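Local coordinates for protein putative dihydrodipicolinate synthase (PDB 2PCQ) that belongs to the dihydrodipicolinate synthase family, built on a TIM barrel and assembled from four chains, with a bound potassium ion in the model, at residues A[84-97]-A[111-124]. Residues are numbered along the deposited sequence; the frame is centred on the assembly and turned at random.
Sequences AKAAGAMALLATPP and YYEALAEKMPLFLY
Strands 91-94 and 121-125 are adjacent parallel strands of a TIM barrel, joined through helix 107-118 as a beta-alpha-beta unit. Leu92 N donates to Pro120 O, and Leu92 O accepts from Phe122 N at 2.7 Å. Ala94 N then donates to Phe122 O, and Tyr124 N to Ala94 O. Tyr112 OH also donates to Ala94 O, at 2.9 Å, so this oxygen is gripped from opposite faces of its carbonyl plane. The same hydroxyl lies against Pro96 CG.

Met119, modelled as selenomethionine, follows the helix and packs against Leu92, Ala89 and Lys85 CB. Its SE lies 3.8 Å from Leu92 CG, the two side chains crossing at about a right angle. Its bent end (chi3 126°) puts CE 3.8 Å from Ala89 CB. On the side facing helix 107-118, Ala94 CB rests on Tyr112 CE2 and Leu115 CD1. On the other face of the sheet, Leu93 CD2 sits over one face of the Tyr124 ring, 4.1 Å from its centroid. Pro97 CG lies over the centre of the Tyr111 ring at 4.0 Å. One water joins Lys85 NZ to Lys118 O; another lies between Thr95 O and Tyr111 OH.

Tyr124 OH is hydrogen-bonded to Lys152 NZ and Ser40 N. Strand 66-69 flanks strand 91-94, strand 148-153 flanks 121-125, and Tyr111 packs on Leu74 and Ala77 of helix 74-87.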
# COMPACT_ATOMS: atom_id res chain seq x y z
N ALA A 84 -27.64 2.90 -22.37
CA ALA A 84 -26.52 3.09 -23.28
C ALA A 84 -26.84 2.52 -24.66
O ALA A 84 -26.54 3.13 -25.68
CB ALA A 84 -25.27 2.42 -22.72
N LYS A 85 -27.46 1.35 -24.67
CA LYS A 85 -27.81 0.69 -25.93
C LYS A 85 -28.85 1.51 -26.70
O LYS A 85 -28.75 1.66 -27.92
CB LYS A 85 -28.35 -0.71 -25.66
CG LYS A 85 -28.59 -1.52 -26.92
CD LYS A 85 -29.11 -2.91 -26.61
CE LYS A 85 -29.42 -3.65 -27.90
NZ LYS A 85 -30.02 -4.99 -27.65
N ALA A 86 -29.84 2.03 -25.99
CA ALA A 86 -30.90 2.83 -26.61
C ALA A 86 -30.35 4.14 -27.17
O ALA A 86 -30.91 4.69 -28.11
CB ALA A 86 -32.01 3.11 -25.59
N ALA A 87 -29.26 4.62 -26.58
CA ALA A 87 -28.65 5.87 -27.02
C ALA A 87 -27.81 5.64 -28.28
O ALA A 87 -27.41 6.59 -28.94
CB ALA A 87 -27.78 6.45 -25.92
N GLY A 88 -27.55 4.38 -28.60
CA GLY A 88 -26.77 4.07 -29.78
C GLY A 88 -25.28 3.96 -29.51
O GLY A 88 -24.47 4.07 -30.43
N ALA A 89 -24.91 3.74 -28.25
CA ALA A 89 -23.50 3.63 -27.89
C ALA A 89 -22.84 2.47 -28.62
O ALA A 89 -23.42 1.39 -28.73
CB ALA A 89 -23.35 3.46 -26.38
N MSE A 90 -21.62 2.70 -29.09
CA MSE A 90 -20.83 1.69 -29.79
C MSE A 90 -20.43 0.56 -28.84
O MSE A 90 -20.37 -0.60 -29.23
CB MSE A 90 -19.60 2.37 -30.40
CG MSE A 90 -18.37 1.51 -30.49
SE MSE A 90 -16.96 2.52 -31.30
CE MSE A 90 -16.69 3.80 -29.84
N ALA A 91 -20.16 0.92 -27.59
CA ALA A 91 -19.78 -0.07 -26.59
C ALA A 91 -19.74 0.56 -25.21
O ALA A 91 -19.80 1.78 -25.06
CB ALA A 91 -18.41 -0.66 -26.93
N LEU A 92 -19.65 -0.30 -24.19
CA LEU A 92 -19.58 0.15 -22.81
C LEU A 92 -18.13 0.10 -22.36
O LEU A 92 -17.30 -0.57 -22.98
CB LEU A 92 -20.39 -0.78 -21.91
CG LEU A 92 -21.89 -0.97 -22.16
CD1 LEU A 92 -22.38 -2.15 -21.36
CD2 LEU A 92 -22.64 0.30 -21.79
N LEU A 93 -17.83 0.84 -21.30
CA LEU A 93 -16.51 0.84 -20.69
C LEU A 93 -16.88 0.57 -19.25
O LEU A 93 -17.23 1.49 -18.50
CB LEU A 93 -15.84 2.22 -20.85
CG LEU A 93 -14.51 2.18 -21.62
CD1 LEU A 93 -13.95 3.59 -21.77
CD2 LEU A 93 -13.53 1.30 -20.89
N ALA A 94 -16.84 -0.70 -18.86
CA ALA A 94 -17.25 -1.10 -17.52
C ALA A 94 -16.14 -1.41 -16.53
O ALA A 94 -15.19 -2.13 -16.84
CB ALA A 94 -18.19 -2.30 -17.62
N THR A 95 -16.29 -0.87 -15.32
CA THR A 95 -15.34 -1.07 -14.23
C THR A 95 -15.84 -2.24 -13.38
O THR A 95 -17.02 -2.60 -13.43
CB THR A 95 -15.28 0.16 -13.32
OG1 THR A 95 -16.61 0.50 -12.89
CG2 THR A 95 -14.67 1.36 -14.05
N PRO A 96 -14.95 -2.86 -12.59
CA PRO A 96 -15.36 -3.99 -11.75
C PRO A 96 -16.13 -3.49 -10.52
O PRO A 96 -16.01 -2.32 -10.15
CB PRO A 96 -14.02 -4.61 -11.32
CG PRO A 96 -13.04 -4.12 -12.34
CD PRO A 96 -13.49 -2.71 -12.58
N PRO A 97 -16.95 -4.35 -9.91
CA PRO A 97 -17.69 -3.90 -8.72
C PRO A 97 -16.61 -3.46 -7.72
O PRO A 97 -15.50 -4.00 -7.75
CB PRO A 97 -18.42 -5.17 -8.28
CG PRO A 97 -18.72 -5.84 -9.59
CD PRO A 97 -17.41 -5.68 -10.35
N TYR A 111 -19.64 -11.13 -13.86
CA TYR A 111 -20.11 -9.77 -14.08
C TYR A 111 -19.92 -9.35 -15.54
O TYR A 111 -20.87 -8.96 -16.22
CB TYR A 111 -19.36 -8.80 -13.16
CG TYR A 111 -19.86 -7.37 -13.21
CD1 TYR A 111 -21.12 -7.03 -12.73
CD2 TYR A 111 -19.07 -6.36 -13.75
CE1 TYR A 111 -21.59 -5.71 -12.79
CE2 TYR A 111 -19.52 -5.04 -13.82
CZ TYR A 111 -20.78 -4.72 -13.33
OH TYR A 111 -21.22 -3.43 -13.40
N TYR A 112 -18.68 -9.43 -16.02
CA TYR A 112 -18.36 -9.04 -17.38
C TYR A 112 -19.02 -9.92 -18.45
O TYR A 112 -19.43 -9.42 -19.49
CB TYR A 112 -16.85 -9.03 -17.58
CG TYR A 112 -16.18 -7.81 -16.99
CD1 TYR A 112 -15.26 -7.93 -15.94
CD2 TYR A 112 -16.46 -6.53 -17.48
CE1 TYR A 112 -14.64 -6.80 -15.40
CE2 TYR A 112 -15.84 -5.40 -16.94
CZ TYR A 112 -14.94 -5.54 -15.91
OH TYR A 112 -14.31 -4.43 -15.39
N GLU A 113 -19.13 -11.22 -18.19
CA GLU A 113 -19.75 -12.11 -19.16
C GLU A 113 -21.23 -11.81 -19.29
O GLU A 113 -21.80 -11.91 -20.37
CB GLU A 113 -19.52 -13.57 -18.75
CG GLU A 113 -18.04 -13.93 -18.71
CD GLU A 113 -17.79 -15.35 -18.23
OE1 GLU A 113 -18.66 -15.90 -17.53
OE2 GLU A 113 -16.71 -15.89 -18.55
N ALA A 114 -21.86 -11.42 -18.18
CA ALA A 114 -23.28 -11.08 -18.20
C ALA A 114 -23.50 -9.83 -19.05
O ALA A 114 -24.40 -9.79 -19.89
CB ALA A 114 -23.79 -10.85 -16.79
N LEU A 115 -22.66 -8.82 -18.84
CA LEU A 115 -22.77 -7.58 -19.60
C LEU A 115 -22.43 -7.79 -21.08
O LEU A 115 -23.13 -7.29 -21.96
CB LEU A 115 -21.85 -6.51 -19.01
CG LEU A 115 -22.05 -6.11 -17.55
CD1 LEU A 115 -21.04 -5.04 -17.16
CD2 LEU A 115 -23.47 -5.59 -17.33
N ALA A 116 -21.36 -8.54 -21.34
CA ALA A 116 -20.91 -8.81 -22.71
C ALA A 116 -21.94 -9.61 -23.49
O ALA A 116 -21.95 -9.59 -24.72
CB ALA A 116 -19.58 -9.56 -22.69
N GLU A 117 -22.81 -10.32 -22.78
CA GLU A 117 -23.84 -11.12 -23.41
C GLU A 117 -24.88 -10.20 -24.05
O GLU A 117 -25.53 -10.56 -25.03
CB GLU A 117 -24.51 -12.02 -22.37
CG GLU A 117 -25.47 -13.05 -22.94
CD GLU A 117 -24.79 -14.01 -23.89
OE1 GLU A 117 -23.78 -14.63 -23.50
OE2 GLU A 117 -25.27 -14.15 -25.04
N LYS A 118 -25.01 -8.99 -23.51
CA LYS A 118 -26.00 -8.02 -23.99
C LYS A 118 -25.42 -6.87 -24.82
O LYS A 118 -26.13 -6.25 -25.63
CB LYS A 118 -26.75 -7.42 -22.80
CG LYS A 118 -27.35 -8.45 -21.83
CD LYS A 118 -28.46 -9.28 -22.46
CE LYS A 118 -29.66 -8.42 -22.81
NZ LYS A 118 -30.78 -9.22 -23.39
N MSE A 119 -24.14 -6.57 -24.64
CA MSE A 119 -23.56 -5.46 -25.38
C MSE A 119 -22.05 -5.53 -25.42
O MSE A 119 -21.42 -6.04 -24.51
CB MSE A 119 -23.96 -4.14 -24.73
CG MSE A 119 -24.47 -3.08 -25.67
SE MSE A 119 -24.73 -1.49 -24.64
CE MSE A 119 -23.64 -0.31 -25.75
N PRO A 120 -21.46 -4.99 -26.49
CA PRO A 120 -20.00 -4.98 -26.63
C PRO A 120 -19.45 -4.07 -25.56
O PRO A 120 -20.09 -3.08 -25.20
CB PRO A 120 -19.78 -4.42 -28.05
CG PRO A 120 -21.07 -4.77 -28.75
CD PRO A 120 -22.11 -4.50 -27.72
N LEU A 121 -18.28 -4.40 -25.03
CA LEU A 121 -17.68 -3.57 -24.02
C LEU A 121 -16.17 -3.64 -23.93
O LEU A 121 -15.54 -4.58 -24.42
CB LEU A 121 -18.28 -3.87 -22.62
CG LEU A 121 -17.96 -5.04 -21.66
CD1 LEU A 121 -19.04 -6.09 -21.77
CD2 LEU A 121 -16.59 -5.63 -21.91
N PHE A 122 -15.60 -2.62 -23.29
CA PHE A 122 -14.17 -2.54 -23.05
C PHE A 122 -14.05 -2.67 -21.54
O PHE A 122 -14.90 -2.17 -20.80
CB PHE A 122 -13.63 -1.17 -23.46
CG PHE A 122 -13.41 -1.01 -24.94
CD1 PHE A 122 -12.19 -1.33 -25.51
CD2 PHE A 122 -14.43 -0.53 -25.76
CE1 PHE A 122 -11.97 -1.17 -26.87
CE2 PHE A 122 -14.23 -0.37 -27.13
CZ PHE A 122 -12.99 -0.69 -27.69
N LEU A 123 -13.01 -3.36 -21.08
CA LEU A 123 -12.79 -3.49 -19.65
C LEU A 123 -12.26 -2.12 -19.24
O LEU A 123 -11.56 -1.47 -20.01
CB LEU A 123 -11.76 -4.59 -19.36
CG LEU A 123 -12.10 -5.97 -19.92
CD1 LEU A 123 -11.05 -6.98 -19.48
CD2 LEU A 123 -13.48 -6.40 -19.44
N TYR A 124 -12.61 -1.67 -18.03
CA TYR A 124 -12.18 -0.36 -17.57
C TYR A 124 -11.34 -0.48 -16.30
O TYR A 124 -11.87 -0.73 -15.22
CB TYR A 124 -13.40 0.52 -17.30
CG TYR A 124 -13.15 2.02 -17.35
CD1 TYR A 124 -14.21 2.92 -17.43
CD2 TYR A 124 -11.85 2.54 -17.35
CE1 TYR A 124 -14.00 4.29 -17.53
CE2 TYR A 124 -11.62 3.91 -17.45
CZ TYR A 124 -12.71 4.78 -17.54
OH TYR A 124 -12.51 6.14 -17.68
O HOH W 1 -28.78 -6.94 -26.17
O HOH W 2 -19.51 -1.44 -13.66